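Local coordinates for proline dehydrogenase (Bradyrhizobium japonicum USDA 110, PDB 3HAZ), which probably oxidises proline to glutamate in two steps, with an FAD-dependent proline dehydrogenase and an NAD-dependent aldehyde dehydrogenase in one chain, at residues Ala296-Pro301 with His334-Met339; Val670-Met675 with His972-Phe977. All blocks are in the same frame, centred on the assembly; numbering follows the deposited sequence.

Contact 1: Ala296-Pro301 with His334-Met339; sequences ATLADP and HDRKLM
Arg-336 NH1 donates to Asp-300 O at 3.2 Å with an N-H...O angle of 148°. The nitrogen stands above the carbonyl plane of Asp-300 instead of within it. On the same guanidinium, NH2 comes to 2.8 Å from Leu-298 O, but the bend of 117° marks this bond as weak. Two carbonyls near the C-terminal end of helix 287-298 thus face one positive group, an arrangement consistent with charge favouring that helix end. The arginine chain bends at chi2 and then runs extended through chi3, sliding past the oppositely directed Leu-298 side chain. His-334 lays one ring face against Ala-299, whose CA sits 3.9 Å from the ring centroid and 18° off its normal, a CH-pi contact; Ala-299 CB comes to 3.4 Å from His-334 CE1. Deeper in, Leu-298 CD1 meets Leu-338 CD2 tip to tip at 3.9 Å. A Schellman motif with Asp-335 as C-prime residue ends helix 320-333 and leads toward strand 338-343. The contact joins one helix end of the proline dehydrogenase barrel to the turn before a barrel strand, with Leu-330 of helix 320-333 against Leu-298 and Ile-390 of strand 390-395 against Leu-338.

Contact 2: Val670-Met675 with His972-Phe977; sequences VTAALM and HYLARF
Ala-672 CB is the central bump, pointing from helix 664-675 into a hollow lined by Tyr-973, Leu-974 and Phe-977. The hollow's walls differ in kind. Tyr-973 offers its ring edge, with CE2 3.4 Å from Ala-672 CB and the methyl near the ring plane. Phe-977 instead presents a face: the same methyl lies 4.2 Å from its ring centroid, 25° off the normal, as a CH-pi contact displaced toward the rim. Leu-974 supplies the third wall through CD2, 3.7 Å from Ala-672 CB. The two aromatic walls also brace each other, because CE1 of Phe-977 sits over one face of the Tyr-973 ring.

At Ala-673 the Phe-977 ring lies close to the helix backbone, with Phe-977 CD2 3.5 Å from Ala-673 CA and Ala-673 N over the same face as the Ala-672 methyl. The turn of 973-976 is helical in its backbone angles, and Phe-977 CG, anti to its own carbonyl carbon (chi1 -67°), brings the ring against both alanines. Beyond the alanines along the helix, Met-675 CG passes Leu-974 CD1 at an oblique crossing, 4.1 Å apart, before the methionine chain bends away.

The ring of Tyr-621 from helix 604-629 meets that of Tyr-973 with planes about 15° apart; the Tyr-973 side chain lies about 6 Å from that of the predicted active-site Glu-760. Between the segments the contact is mainly apolar and CH-pi among buried residues, consistent with cohesion from burial and close fit, while Asn-678 ND2 bonds the carbonyls of both Ala-673 and Phe-977, a polar tie between the two backbones.

In the fold
From the N terminus, the chain meets contact 1 first, in the proline dehydrogenase part: it closes a short loop of 32 residues that holds strand 309-314 and helix 320-333, one strand-helix unit of the parallel barrel. Contact 2 opens only later, in the aldehyde dehydrogenase part, and closes a far longer excursion of 296 residues, bringing the approach to strand 978-986 back against helix 664-675. The two are therefore in series, neither nested nor crossed. The centres of contact 1 and contact 2 lie about 61 Å apart, on opposite sides of the chain's centre, and the nearest atoms of contact 1 and contact 2 are about 48 Å apart. Contact 1 is local to the FAD-binding barrel, whereas contact 2 ties sequence-distant parts of the NAD-binding half.

Contact 1: Ala296-Pro301 with His334-Met339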
ATOM      1  N   ALA A 296      45.409 -19.407  37.399  1.00 32.94           N
ATOM      2  CA  ALA A 296      46.673 -20.102  37.643  1.00 32.40           C
ATOM      3  C   ALA A 296      47.747 -19.111  38.085  1.00 27.80           C
ATOM      4  O   ALA A 296      48.581 -19.415  38.931  1.00 25.21           O
ATOM      5  CB  ALA A 296      47.116 -20.869  36.404  1.00 26.45           C
ATOM      6  N   THR A 297      47.711 -17.912  37.517  1.00 18.29           N
ATOM      7  CA  THR A 297      48.642 -16.878  37.917  1.00 23.36           C
ATOM      8  C   THR A 297      48.387 -16.456  39.359  1.00 24.19           C
ATOM      9  O   THR A 297      49.313 -16.381  40.169  1.00 25.55           O
ATOM     10  CB  THR A 297      48.516 -15.652  37.005  1.00 25.91           C
ATOM     11  OG1 THR A 297      48.711 -16.059  35.645  1.00 24.27           O
ATOM     12  CG2 THR A 297      49.553 -14.604  37.382  1.00 26.11           C
ATOM     13  N   LEU A 298      47.125 -16.177  39.670  1.00 24.88           N
ATOM     14  CA  LEU A 298      46.756 -15.668  40.983  1.00 25.70           C
ATOM     15  C   LEU A 298      47.093 -16.678  42.068  1.00 30.89           C
ATOM     16  O   LEU A 298      47.361 -16.310  43.206  1.00 31.43           O
ATOM     17  CB  LEU A 298      45.262 -15.323  41.032  1.00 29.88           C
ATOM     18  CG  LEU A 298      44.733 -14.829  42.383  1.00 32.35           C
ATOM     19  CD1 LEU A 298      45.313 -13.458  42.726  1.00 23.90           C
ATOM     20  CD2 LEU A 298      43.206 -14.788  42.408  1.00 36.45           C
ATOM     21  N   ALA A 299      47.080 -17.957  41.710  1.00 29.32           N
ATOM     22  CA  ALA A 299      47.315 -19.012  42.687  1.00 32.33           C
ATOM     23  C   ALA A 299      48.751 -19.045  43.208  1.00 36.81           C
ATOM     24  O   ALA A 299      49.010 -19.598  44.271  1.00 35.47           O
ATOM     25  CB  ALA A 299      46.939 -20.353  42.107  1.00 27.34           C
ATOM     26  N   ASP A 300      49.682 -18.458  42.465  1.00 35.25           N
ATOM     27  CA  ASP A 300      51.087 -18.505  42.858  1.00 34.28           C
ATOM     28  C   ASP A 300      51.334 -17.799  44.191  1.00 32.03           C
ATOM     29  O   ASP A 300      50.990 -16.632  44.357  1.00 29.82           O
ATOM     30  CB  ASP A 300      51.985 -17.915  41.771  1.00 36.31           C
ATOM     31  CG  ASP A 300      53.458 -18.207  42.016  1.00 36.48           C
ATOM     32  OD1 ASP A 300      54.049 -17.575  42.912  1.00 30.47           O
ATOM     33  OD2 ASP A 300      54.024 -19.063  41.307  1.00 33.62           O
ATOM     34  N   PRO A 301      51.947 -18.513  45.146  1.00 23.54           N
ATOM     35  CA  PRO A 301      52.189 -18.011  46.504  1.00 28.86           C
ATOM     36  C   PRO A 301      52.933 -16.679  46.520  1.00 31.01           C
ATOM     37  O   PRO A 301      52.821 -15.936  47.492  1.00 30.83           O
ATOM     38  CB  PRO A 301      53.063 -19.102  47.131  1.00 33.89           C
ATOM     39  CG  PRO A 301      52.723 -20.343  46.362  1.00 37.91           C
ATOM     40  CD  PRO A 301      52.445 -19.887  44.959  1.00 25.04           C
ATOM     41  N   HIS A 334      41.931 -18.238  47.588  1.00 30.29           N
ATOM     42  CA  HIS A 334      43.348 -17.942  47.775  1.00 36.43           C
ATOM     43  C   HIS A 334      43.552 -16.879  48.854  1.00 36.69           C
ATOM     44  O   HIS A 334      44.672 -16.420  49.083  1.00 35.18           O
ATOM     45  CB  HIS A 334      44.001 -17.531  46.448  1.00 31.09           C
ATOM     46  CG  HIS A 334      43.945 -18.597  45.392  1.00 30.61           C
ATOM     47  ND1 HIS A 334      44.645 -19.782  45.491  1.00 26.07           N
ATOM     48  CD2 HIS A 334      43.273 -18.655  44.218  1.00 25.29           C
ATOM     49  CE1 HIS A 334      44.401 -20.525  44.426  1.00 27.48           C
ATOM     50  NE2 HIS A 334      43.572 -19.864  43.638  1.00 27.45           N
ATOM     51  N   ASP A 335      42.458 -16.511  49.519  1.00 33.82           N
ATOM     52  CA  ASP A 335      42.450 -15.450  50.524  1.00 35.64           C
ATOM     53  C   ASP A 335      43.194 -14.201  50.052  1.00 31.11           C
ATOM     54  O   ASP A 335      44.153 -13.757  50.684  1.00 33.10           O
ATOM     55  CB  ASP A 335      43.018 -15.947  51.859  1.00 41.73           C
ATOM     56  CG  ASP A 335      42.793 -14.957  52.991  1.00 47.02           C
ATOM     57  OD1 ASP A 335      41.874 -14.119  52.872  1.00 45.59           O
ATOM     58  OD2 ASP A 335      43.534 -15.012  53.995  1.00 48.22           O
ATOM     59  N   ARG A 336      42.740 -13.636  48.940  1.00 31.37           N
ATOM     60  CA  ARG A 336      43.333 -12.421  48.406  1.00 34.47           C
ATOM     61  C   ARG A 336      42.300 -11.308  48.337  1.00 35.31           C
ATOM     62  O   ARG A 336      41.096 -11.561  48.317  1.00 32.75           O
ATOM     63  CB  ARG A 336      43.913 -12.665  47.006  1.00 30.47           C
ATOM     64  CG  ARG A 336      44.850 -13.863  46.903  1.00 28.36           C
ATOM     65  CD  ARG A 336      46.219 -13.587  47.525  1.00 32.49           C
ATOM     66  NE  ARG A 336      47.067 -14.772  47.413  1.00 33.37           N
ATOM     67  CZ  ARG A 336      47.733 -15.113  46.312  1.00 35.68           C
ATOM     68  NH1 ARG A 336      48.460 -16.221  46.296  1.00 30.52           N
ATOM     69  NH2 ARG A 336      47.675 -14.347  45.226  1.00 17.22           N
ATOM     70  N   LYS A 337      42.789 -10.074  48.325  1.00 35.82           N
ATOM     71  CA  LYS A 337      41.984  -8.919  47.967  1.00 26.39           C
ATOM     72  C   LYS A 337      42.264  -8.615  46.505  1.00 29.18           C
ATOM     73  O   LYS A 337      43.419  -8.658  46.069  1.00 28.83           O
ATOM     74  CB  LYS A 337      42.376  -7.708  48.813  1.00 33.18           C
ATOM     75  CG  LYS A 337      41.887  -7.738  50.248  1.00 39.56           C
ATOM     76  CD  LYS A 337      42.031  -6.355  50.872  1.00 51.59           C
ATOM     77  CE  LYS A 337      41.204  -6.227  52.137  1.00 62.08           C
ATOM     78  NZ  LYS A 337      41.098  -4.810  52.577  1.00 66.70           N
ATOM     79  N   LEU A 338      41.214  -8.317  45.749  1.00 24.30           N
ATOM     80  CA  LEU A 338      41.360  -8.014  44.333  1.00 25.33           C
ATOM     81  C   LEU A 338      40.737  -6.672  43.999  1.00 26.80           C
ATOM     82  O   LEU A 338      39.761  -6.251  44.622  1.00 26.99           O
ATOM     83  CB  LEU A 338      40.704  -9.102  43.473  1.00 29.67           C
ATOM     84  CG  LEU A 338      41.165 -10.546  43.687  1.00 32.70           C
ATOM     85  CD1 LEU A 338      40.310 -11.508  42.868  1.00 26.62           C
ATOM     86  CD2 LEU A 338      42.639 -10.699  43.347  1.00 29.31           C
ATOM     87  N   MET A 339      41.317  -5.999  43.017  1.00 26.94           N
ATOM     88  CA  MET A 339      40.716  -4.807  42.447  1.00 18.60           C
ATOM     89  C   MET A 339      40.120  -5.206  41.099  1.00 27.18           C
ATOM     90  O   MET A 339      40.817  -5.726  40.223  1.00 25.87           O
ATOM     91  CB  MET A 339      41.758  -3.691  42.329  1.00 25.10           C
ATOM     92  CG  MET A 339      42.324  -3.251  43.691  1.00 25.70           C
ATOM     93  SD  MET A 339      43.776  -2.169  43.633  1.00 28.58           S
ATOM     94  CE  MET A 339      43.012  -0.578  43.269  1.00 20.25           C
TER

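Contact 2: Val670-Met675 with His972-Phe977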
ATOM      1  N   VAL A 670      26.768 -31.834  -7.676  1.00 22.35           N
ATOM      2  CA  VAL A 670      25.783 -32.894  -7.860  1.00 23.50           C
ATOM      3  C   VAL A 670      24.347 -32.410  -7.643  1.00 27.01           C
ATOM      4  O   VAL A 670      23.479 -32.640  -8.488  1.00 26.50           O
ATOM      5  CB  VAL A 670      26.088 -34.106  -6.966  1.00 25.14           C
ATOM      6  CG1 VAL A 670      24.909 -35.077  -6.961  1.00 25.10           C
ATOM      7  CG2 VAL A 670      27.355 -34.807  -7.454  1.00 20.43           C
ATOM      8  N   THR A 671      24.111 -31.718  -6.529  1.00 25.74           N
ATOM      9  CA  THR A 671      22.778 -31.221  -6.202  1.00 23.95           C
ATOM     10  C   THR A 671      22.319 -30.122  -7.161  1.00 22.65           C
ATOM     11  O   THR A 671      21.130 -29.981  -7.416  1.00 21.72           O
ATOM     12  CB  THR A 671      22.682 -30.704  -4.747  1.00 26.55           C
ATOM     13  OG1 THR A 671      23.623 -29.639  -4.545  1.00 26.57           O
ATOM     14  CG2 THR A 671      22.952 -31.829  -3.750  1.00 20.59           C
ATOM     15  N   ALA A 672      23.256 -29.349  -7.697  1.00 23.24           N
ATOM     16  CA  ALA A 672      22.899 -28.349  -8.697  1.00 23.21           C
ATOM     17  C   ALA A 672      22.315 -29.026  -9.934  1.00 20.35           C
ATOM     18  O   ALA A 672      21.236 -28.660 -10.395  1.00 19.81           O
ATOM     19  CB  ALA A 672      24.100 -27.518  -9.076  1.00 21.82           C
ATOM     20  N   ALA A 673      23.045 -30.005 -10.467  1.00 24.36           N
ATOM     21  CA  ALA A 673      22.616 -30.761 -11.645  1.00 19.30           C
ATOM     22  C   ALA A 673      21.274 -31.443 -11.395  1.00 22.17           C
ATOM     23  O   ALA A 673      20.352 -31.346 -12.210  1.00 23.29           O
ATOM     24  CB  ALA A 673      23.680 -31.794 -12.025  1.00 20.74           C
ATOM     25  N   LEU A 674      21.173 -32.129 -10.261  1.00 22.30           N
ATOM     26  CA  LEU A 674      19.927 -32.758  -9.839  1.00 23.50           C
ATOM     27  C   LEU A 674      18.780 -31.758  -9.726  1.00 25.94           C
ATOM     28  O   LEU A 674      17.664 -32.019 -10.199  1.00 22.76           O
ATOM     29  CB  LEU A 674      20.119 -33.471  -8.499  1.00 21.42           C
ATOM     30  CG  LEU A 674      20.926 -34.766  -8.496  1.00 25.48           C
ATOM     31  CD1 LEU A 674      21.226 -35.190  -7.061  1.00 27.47           C
ATOM     32  CD2 LEU A 674      20.199 -35.881  -9.269  1.00 19.78           C
ATOM     33  N   MET A 675      19.043 -30.612  -9.101  1.00 25.07           N
ATOM     34  CA  MET A 675      17.988 -29.618  -8.903  1.00 26.23           C
ATOM     35  C   MET A 675      17.437 -29.123 -10.239  1.00 23.78           C
ATOM     36  O   MET A 675      16.239 -28.854 -10.367  1.00 22.91           O
ATOM     37  CB  MET A 675      18.468 -28.439  -8.047  1.00 26.76           C
ATOM     38  CG  MET A 675      17.363 -27.433  -7.730  1.00 17.09           C
ATOM     39  SD  MET A 675      16.067 -28.118  -6.660  1.00 25.24           S
ATOM     40  CE  MET A 675      14.608 -27.513  -7.509  1.00 26.25           C
ATOM     41  N   HIS A 972      23.422 -17.353 -10.843  1.00 20.45           N
ATOM     42  CA  HIS A 972      23.487 -17.669 -12.271  1.00 25.09           C
ATOM     43  C   HIS A 972      23.901 -19.110 -12.543  1.00 21.22           C
ATOM     44  O   HIS A 972      24.112 -19.491 -13.691  1.00 26.00           O
ATOM     45  CB  HIS A 972      24.444 -16.716 -12.993  1.00 24.41           C
ATOM     46  CG  HIS A 972      24.072 -15.277 -12.850  1.00 36.84           C
ATOM     47  ND1 HIS A 972      23.076 -14.689 -13.598  1.00 38.36           N
ATOM     48  CD2 HIS A 972      24.552 -14.309 -12.034  1.00 38.24           C
ATOM     49  CE1 HIS A 972      22.960 -13.420 -13.251  1.00 46.17           C
ATOM     50  NE2 HIS A 972      23.843 -13.165 -12.303  1.00 44.19           N
ATOM     51  N   TYR A 973      24.001 -19.908 -11.486  1.00 20.27           N
ATOM     52  CA  TYR A 973      24.548 -21.262 -11.589  1.00 23.60           C
ATOM     53  C   TYR A 973      23.581 -22.293 -12.177  1.00 19.94           C
ATOM     54  O   TYR A 973      23.922 -23.007 -13.125  1.00 19.16           O
ATOM     55  CB  TYR A 973      25.006 -21.726 -10.209  1.00 18.73           C
ATOM     56  CG  TYR A 973      25.967 -22.895 -10.195  1.00 22.75           C
ATOM     57  CD1 TYR A 973      27.238 -22.787 -10.756  1.00 18.08           C
ATOM     58  CD2 TYR A 973      25.620 -24.093  -9.577  1.00 21.86           C
ATOM     59  CE1 TYR A 973      28.130 -23.850 -10.720  1.00 21.41           C
ATOM     60  CE2 TYR A 973      26.502 -25.158  -9.535  1.00 22.39           C
ATOM     61  CZ  TYR A 973      27.753 -25.031 -10.107  1.00 25.67           C
ATOM     62  OH  TYR A 973      28.623 -26.090 -10.059  1.00 24.76           O
ATOM     63  N   LEU A 974      22.385 -22.378 -11.602  1.00 17.17           N
ATOM     64  CA  LEU A 974      21.447 -23.444 -11.946  1.00 17.63           C
ATOM     65  C   LEU A 974      21.009 -23.422 -13.408  1.00 23.85           C
ATOM     66  O   LEU A 974      20.864 -24.473 -14.033  1.00 26.81           O
ATOM     67  CB  LEU A 974      20.225 -23.414 -11.021  1.00 19.24           C
ATOM     68  CG  LEU A 974      20.507 -23.785  -9.558  1.00 24.41           C
ATOM     69  CD1 LEU A 974      19.220 -23.918  -8.757  1.00 17.17           C
ATOM     70  CD2 LEU A 974      21.322 -25.065  -9.469  1.00 28.73           C
ATOM     71  N   ALA A 975      20.796 -22.225 -13.943  1.00 21.66           N
ATOM     72  CA  ALA A 975      20.314 -22.061 -15.309  1.00 27.20           C
ATOM     73  C   ALA A 975      21.207 -22.779 -16.312  1.00 27.27           C
ATOM     74  O   ALA A 975      20.723 -23.310 -17.309  1.00 22.69           O
ATOM     75  CB  ALA A 975      20.204 -20.579 -15.665  1.00 22.27           C
ATOM     76  N   ARG A 976      22.510 -22.779 -16.053  1.00 24.72           N
ATOM     77  CA  ARG A 976      23.463 -23.439 -16.944  1.00 21.45           C
ATOM     78  C   ARG A 976      23.229 -24.950 -17.056  1.00 29.16           C
ATOM     79  O   ARG A 976      23.605 -25.566 -18.057  1.00 25.61           O
ATOM     80  CB  ARG A 976      24.894 -23.166 -16.487  1.00 25.69           C
ATOM     81  CG  ARG A 976      25.937 -23.442 -17.546  1.00 28.59           C
ATOM     82  CD  ARG A 976      25.931 -22.354 -18.606  1.00 30.68           C
ATOM     83  NE  ARG A 976      26.993 -22.582 -19.578  1.00 39.60           N
ATOM     84  CZ  ARG A 976      26.806 -23.156 -20.763  1.00 49.92           C
ATOM     85  NH1 ARG A 976      25.594 -23.547 -21.130  1.00 53.68           N
ATOM     86  NH2 ARG A 976      27.828 -23.330 -21.583  1.00 49.67           N
ATOM     87  N   PHE A 977      22.611 -25.545 -16.033  1.00 24.93           N
ATOM     88  CA  PHE A 977      22.355 -26.989 -16.028  1.00 23.00           C
ATOM     89  C   PHE A 977      21.060 -27.346 -16.746  1.00 24.05           C
ATOM     90  O   PHE A 977      20.708 -28.525 -16.862  1.00 25.67           O
ATOM     91  CB  PHE A 977      22.295 -27.533 -14.598  1.00 21.83           C
ATOM     92  CG  PHE A 977      23.606 -27.474 -13.862  1.00 23.08           C
ATOM     93  CD1 PHE A 977      24.010 -26.307 -13.225  1.00 21.74           C
ATOM     94  CD2 PHE A 977      24.423 -28.588 -13.788  1.00 23.59           C
ATOM     95  CE1 PHE A 977      25.215 -26.252 -12.529  1.00 24.58           C
ATOM     96  CE2 PHE A 977      25.628 -28.544 -13.097  1.00 21.46           C
ATOM     97  CZ  PHE A 977      26.024 -27.371 -12.466  1.00 24.74           C
TER